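Local coordinates for protein aspartate aminotransferase, cytoplasmic (Schizosaccharomyces pombe 972h-, PDB 6JPK) that transfers the amino group of L-aspartate to 2-oxoglutarate, giving oxaloacetate and L-glutamate, as a homodimeric pyridoxal 5'-phosphate-dependent aminotransferase, at residues Arg142-Trp145 / Glu146-Val150; Tyr70-Ala74 / Gly75-Phe79. The protein carries 1 engineered substitution. All blocks are in the same frame, centred on the assembly; numbering follows the deposited sequence.

Contact 1 of 2, residues Arg142-Trp145 / Glu146-Val150; sequences RTLW and EKLGV
Arg-142 and Glu-146, of opposite charge and one helical turn apart, suit the i to i+4 salt bridge they form along helix 140-147. NH1 of the arginine reaches OE2 of the glutamate at 2.9 Å, on the syn side of the carboxylate but well out of its plane. The oxygen lies near the guanidinium plane, at its edge, but the two flat groups are turned 65° against each other, so one N-H carries the bond instead of a paired, coplanar grip. The arginine chain is straight as far as CD and then bends (chi3 -67°), which swings NH1 back to the acid; its CG also lies against the carboxylate, 3.4 Å from Glu-146 CD.

Backbone bonds carry the helix to its end. Glu-146 N binds Arg-142 O at 3.0 Å and Lys-147 N binds Thr-143 O at 2.8 Å. Beyond them the pattern changes into a Schellman motif: Val-150 N returns to Trp-145 O at 3.1 Å, and Gly-149 N to Glu-146 O at 2.9 Å. Gly-149 is the C-prime residue, and its positive phi (91°) would jam a side chain against the preceding carbonyl, which explains the glycine.

Apolar contacts flank the helix end. The branched side chain of Val-150 comes up beside Trp-145, at the edge of the indole, with CG2 3.8 Å from CE3. Leu-148 CD1 meets Leu-144 CD2 at 4.3 Å, a looser touch.

Thr-143 OG1 is hydrogen-bonded to Asn-290 OD1 of the second subunit. The helix is the crossover of the beta-alpha-beta unit formed with strands 131-135 and 152-159, and the broad, largely apolar indole of Trp-145 suits its buried site, packed on Val-131 and Val-152 of the two strands and on Ala-116 of helix 107-127.

Contact 2 of 2, residues Tyr70-Ala74 / Gly75-Phe79; sequences YLPIA and GLPRF. With PO4 (phosphate ion), chain E.
Tyr-70 OH donates a short hydrogen bond of 2.5 Å to O3 of the phosphate ion and also makes a weak one with Lys-255 NZ of the second subunit. The tyrosine stands just ahead of a type I beta turn that leads into helix 77-87. The ion probably comes from the crystallisation liquor. Ser-107, Gly-108, Thr-109, Ser-252 and Arg-263 of the second subunit complete its site, consistent with the place of the cofactor phosphate in this family, where a tyrosine crosses the dimer interface. O3 lies near the ring plane, at the edge, and the ring packs edge-to-face with Tyr-260 of the second subunit. A phenylalanine here would probably leave O3 without its hydroxyl donor and weaken the hold across the interface.

The turn, Pro-72 to Gly-75, is closed by Gly-75 N to Pro-72 O at 2.9 Å; the donor stands well above the carbonyl plane. Ile-73 and Ala-74 occupy the two corners, and Pro-72 gives the carbonyl that accepts the closing bond. Gly-75 follows with phi 109°, where a side chain would be jammed against the carbonyl of Ala-74.

Leu-71 then bridges the turn to the start of helix 77-87. Both methyls of its fork face Leu-76, the N-cap residue, CD1 and CD2 each 4.1 Å from Leu-76 CB. Leu-76 has CG opposite its own backbone N (chi1 178°), which brings CD1 within 4.1 Å of Leu-71 CD2. Nearby, Pro-72 lays its ring against the Gly-75 carbonyl, with CB 3.6 Å from Gly-75 O.

In the fold
From the N terminus, the chain leaves helix 51-62 and reaches contact 2, where the turn in 70-79 closes a small loop and launches helix 77-87. Contact 1 comes later in series, ending helix 140-147 before strand 152-159; the two neither nest nor cross. Their centres lie 27 Å apart and their nearest atoms about 17 Å, without touching. Contact 2 joins its loop to strand 100-106 and to helices 274-289 and 297-308, whereas contact 1 rests on helix 107-127 and strands 131-135 and 152-159 of the same mixed sheet. Both also reach the second subunit, contact 2 at its phosphate site and contact 1 at Ile-286 and Asn-290.

Contact 1 of 2, residues Arg142-Trp145 / Glu146-Val150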
loop_
_atom_site.group_PDB
_atom_site.type_symbol
_atom_site.label_atom_id
_atom_site.label_comp_id
_atom_site.label_asym_id
_atom_site.label_seq_id
_atom_site.Cartn_x
_atom_site.Cartn_y
_atom_site.Cartn_z
ATOM N N ARG A 142 5.476 6.248 16.828
ATOM C CA ARG A 142 6.631 5.673 17.506
ATOM C C ARG A 142 7.054 4.356 16.866
ATOM O O ARG A 142 8.220 4.188 16.506
ATOM C CB ARG A 142 6.347 5.459 18.994
ATOM C CG ARG A 142 7.439 4.624 19.662
ATOM C CD ARG A 142 7.216 4.428 21.168
ATOM N NE ARG A 142 7.344 5.690 21.900
ATOM C CZ ARG A 142 8.483 6.186 22.378
ATOM N NH1 ARG A 142 9.644 5.544 22.213
ATOM N NH2 ARG A 142 8.458 7.337 23.034
ATOM N N THR A 143 6.119 3.409 16.719
ATOM C CA THR A 143 6.497 2.077 16.249
ATOM C C THR A 143 6.959 2.100 14.799
ATOM O O THR A 143 7.866 1.353 14.434
ATOM C CB THR A 143 5.333 1.084 16.420
ATOM O OG1 THR A 143 4.161 1.582 15.764
ATOM C CG2 THR A 143 5.017 0.883 17.888
ATOM N N LEU A 144 6.375 2.956 13.963
ATOM C CA LEU A 144 6.810 2.996 12.569
ATOM C C LEU A 144 8.282 3.380 12.467
ATOM O O LEU A 144 9.042 2.768 11.700
ATOM C CB LEU A 144 5.923 3.964 11.777
ATOM C CG LEU A 144 6.213 4.156 10.287
ATOM C CD1 LEU A 144 4.911 4.366 9.500
ATOM C CD2 LEU A 144 7.178 5.324 10.051
ATOM N N TRP A 145 8.711 4.376 13.258
ATOM C CA TRP A 145 10.095 4.835 13.200
ATOM C C TRP A 145 11.031 3.849 13.875
ATOM O O TRP A 145 12.121 3.577 13.357
ATOM C CB TRP A 145 10.225 6.224 13.837
ATOM C CG TRP A 145 9.766 7.324 12.923
ATOM C CD1 TRP A 145 8.486 7.742 12.717
ATOM C CD2 TRP A 145 10.594 8.146 12.091
ATOM N NE1 TRP A 145 8.461 8.772 11.803
ATOM C CE2 TRP A 145 9.742 9.034 11.399
ATOM C CE3 TRP A 145 11.971 8.209 11.856
ATOM C CZ2 TRP A 145 10.219 9.975 10.499
ATOM C CZ3 TRP A 145 12.447 9.152 10.957
ATOM C CH2 TRP A 145 11.572 10.024 10.293
ATOM N N GLU A 146 10.633 3.312 15.035
ATOM C CA GLU A 146 11.452 2.307 15.715
ATOM C C GLU A 146 11.643 1.060 14.851
ATOM O O GLU A 146 12.740 0.481 14.824
ATOM C CB GLU A 146 10.830 1.922 17.065
ATOM C CG GLU A 146 10.988 2.977 18.176
ATOM C CD GLU A 146 10.245 2.627 19.477
ATOM O OE1 GLU A 146 9.409 1.690 19.470
ATOM O OE2 GLU A 146 10.500 3.300 20.513
ATOM N N LYS A 147 10.589 0.620 14.148
ATOM C CA LYS A 147 10.727 -0.546 13.272
ATOM C C LYS A 147 11.742 -0.304 12.163
ATOM O O LYS A 147 12.357 -1.253 11.675
ATOM C CB LYS A 147 9.389 -0.936 12.634
ATOM C CG LYS A 147 8.295 -1.427 13.587
ATOM C CD LYS A 147 8.720 -2.582 14.454
ATOM C CE LYS A 147 7.501 -3.156 15.179
ATOM N NZ LYS A 147 7.864 -4.379 15.936
ATOM N N LEU A 148 11.918 0.945 11.735
ATOM C CA LEU A 148 12.922 1.264 10.728
ATOM C C LEU A 148 14.281 1.532 11.334
ATOM O O LEU A 148 15.202 1.901 10.606
ATOM C CB LEU A 148 12.477 2.465 9.888
ATOM C CG LEU A 148 11.302 2.130 8.972
ATOM C CD1 LEU A 148 10.646 3.379 8.403
ATOM C CD2 LEU A 148 11.768 1.196 7.849
ATOM N N GLY A 149 14.434 1.338 12.643
ATOM C CA GLY A 149 15.730 1.441 13.273
ATOM C C GLY A 149 16.094 2.810 13.804
ATOM O O GLY A 149 17.244 3.009 14.204
ATOM N N VAL A 150 15.159 3.760 13.827
ATOM C CA VAL A 150 15.437 5.086 14.366
ATOM C C VAL A 150 15.020 5.125 15.832
ATOM O O VAL A 150 13.962 4.604 16.210
ATOM C CB VAL A 150 14.715 6.172 13.545
ATOM C CG1 VAL A 150 15.117 7.580 14.026
ATOM C CG2 VAL A 150 15.047 6.018 12.074
#

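Contact 2 of 2, residues Tyr70-Ala74 / Gly75-Phe79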
loop_
_atom_site.group_PDB
_atom_site.type_symbol
_atom_site.label_atom_id
_atom_site.label_comp_id
_atom_site.label_asym_id
_atom_site.label_seq_id
_atom_site.Cartn_x
_atom_site.Cartn_y
_atom_site.Cartn_z
ATOM N N TYR A 70 -1.855 0.134 -14.413
ATOM C CA TYR A 70 -0.865 0.576 -13.437
ATOM C C TYR A 70 -0.640 2.079 -13.536
ATOM O O TYR A 70 -0.594 2.646 -14.631
ATOM C CB TYR A 70 0.479 -0.127 -13.668
ATOM C CG TYR A 70 0.572 -1.588 -13.263
ATOM C CD1 TYR A 70 0.227 -2.014 -11.981
ATOM C CD2 TYR A 70 1.029 -2.546 -14.175
ATOM C CE1 TYR A 70 0.327 -3.376 -11.618
ATOM C CE2 TYR A 70 1.140 -3.887 -13.823
ATOM C CZ TYR A 70 0.796 -4.297 -12.552
ATOM O OH TYR A 70 0.911 -5.640 -12.246
ATOM N N LEU A 71 -0.461 2.717 -12.385
ATOM C CA LEU A 71 0.059 4.074 -12.328
ATOM C C LEU A 71 1.582 4.075 -12.411
ATOM O O LEU A 71 2.229 3.060 -12.132
ATOM C CB LEU A 71 -0.360 4.743 -11.026
ATOM C CG LEU A 71 -1.863 4.901 -10.822
ATOM C CD1 LEU A 71 -2.117 5.658 -9.526
ATOM C CD2 LEU A 71 -2.486 5.624 -12.023
ATOM N N PRO A 72 2.187 5.223 -12.779
ATOM C CA PRO A 72 3.627 5.394 -12.553
ATOM C C PRO A 72 4.017 5.116 -11.107
ATOM O O PRO A 72 3.186 5.129 -10.188
ATOM C CB PRO A 72 3.871 6.862 -12.930
ATOM C CG PRO A 72 2.835 7.143 -13.947
ATOM C CD PRO A 72 1.616 6.349 -13.541
ATOM N N ILE A 73 5.301 4.857 -10.898
ATOM C CA ILE A 73 5.755 4.432 -9.579
ATOM C C ILE A 73 5.450 5.500 -8.532
ATOM O O ILE A 73 5.061 5.189 -7.396
ATOM C CB ILE A 73 7.255 4.081 -9.630
ATOM C CG1 ILE A 73 7.731 3.597 -8.269
ATOM C CG2 ILE A 73 8.081 5.273 -10.080
ATOM C CD1 ILE A 73 8.859 2.647 -8.418
ATOM N N ALA A 74 5.604 6.769 -8.897
ATOM C CA ALA A 74 5.339 7.875 -7.987
ATOM C C ALA A 74 3.858 8.260 -7.940
ATOM O O ALA A 74 3.480 9.133 -7.147
ATOM C CB ALA A 74 6.192 9.087 -8.383
ATOM N N GLY A 75 3.024 7.644 -8.766
ATOM C CA GLY A 75 1.585 7.822 -8.715
ATOM C C GLY A 75 1.061 8.616 -9.899
ATOM O O GLY A 75 1.779 8.931 -10.849
ATOM N N LEU A 76 -0.226 8.941 -9.819
ATOM C CA LEU A 76 -0.930 9.634 -10.891
ATOM C C LEU A 76 -0.476 11.089 -10.928
ATOM O O LEU A 76 -0.672 11.811 -9.940
ATOM C CB LEU A 76 -2.437 9.536 -10.651
ATOM C CG LEU A 76 -3.374 10.232 -11.631
ATOM C CD1 LEU A 76 -3.382 9.504 -12.984
ATOM C CD2 LEU A 76 -4.780 10.319 -11.040
ATOM N N PRO A 77 0.141 11.558 -12.018
ATOM C CA PRO A 77 0.766 12.894 -11.980
ATOM C C PRO A 77 -0.201 14.026 -11.680
ATOM O O PRO A 77 0.159 14.956 -10.947
ATOM C CB PRO A 77 1.385 13.026 -13.380
ATOM C CG PRO A 77 1.647 11.604 -13.796
ATOM C CD PRO A 77 0.479 10.817 -13.246
ATOM N N ARG A 78 -1.425 13.988 -12.210
ATOM C CA ARG A 78 -2.330 15.087 -11.906
ATOM C C ARG A 78 -2.822 15.031 -10.467
ATOM O O ARG A 78 -3.315 16.043 -9.956
ATOM C CB ARG A 78 -3.515 15.107 -12.874
ATOM C CG ARG A 78 -4.179 13.776 -13.083
ATOM C CD ARG A 78 -4.807 13.707 -14.488
ATOM N NE ARG A 78 -5.375 12.385 -14.752
ATOM C CZ ARG A 78 -6.519 11.971 -14.223
ATOM N NH1 ARG A 78 -7.195 12.791 -13.417
ATOM N NH2 ARG A 78 -6.984 10.751 -14.493
ATOM N N PHE A 79 -2.708 13.872 -9.808
ATOM C CA PHE A 79 -2.953 13.837 -8.371
ATOM C C PHE A 79 -1.773 14.403 -7.586
ATOM O O PHE A 79 -1.956 15.284 -6.740
ATOM C CB PHE A 79 -3.256 12.417 -7.893
ATOM C CG PHE A 79 -3.215 12.275 -6.382
ATOM C CD1 PHE A 79 -4.255 12.761 -5.596
ATOM C CD2 PHE A 79 -2.124 11.676 -5.753
ATOM C CE1 PHE A 79 -4.214 12.641 -4.209
ATOM C CE2 PHE A 79 -2.077 11.540 -4.360
ATOM C CZ PHE A 79 -3.120 12.025 -3.592
HETATM P P PO4 E . 1.677 -6.785 -8.770
HETATM O O1 PO4 E . 2.642 -7.683 -9.523
HETATM O O2 PO4 E . 0.507 -7.592 -8.233
HETATM O O3 PO4 E . 1.147 -5.753 -9.716
HETATM O O4 PO4 E . 2.386 -6.118 -7.603
#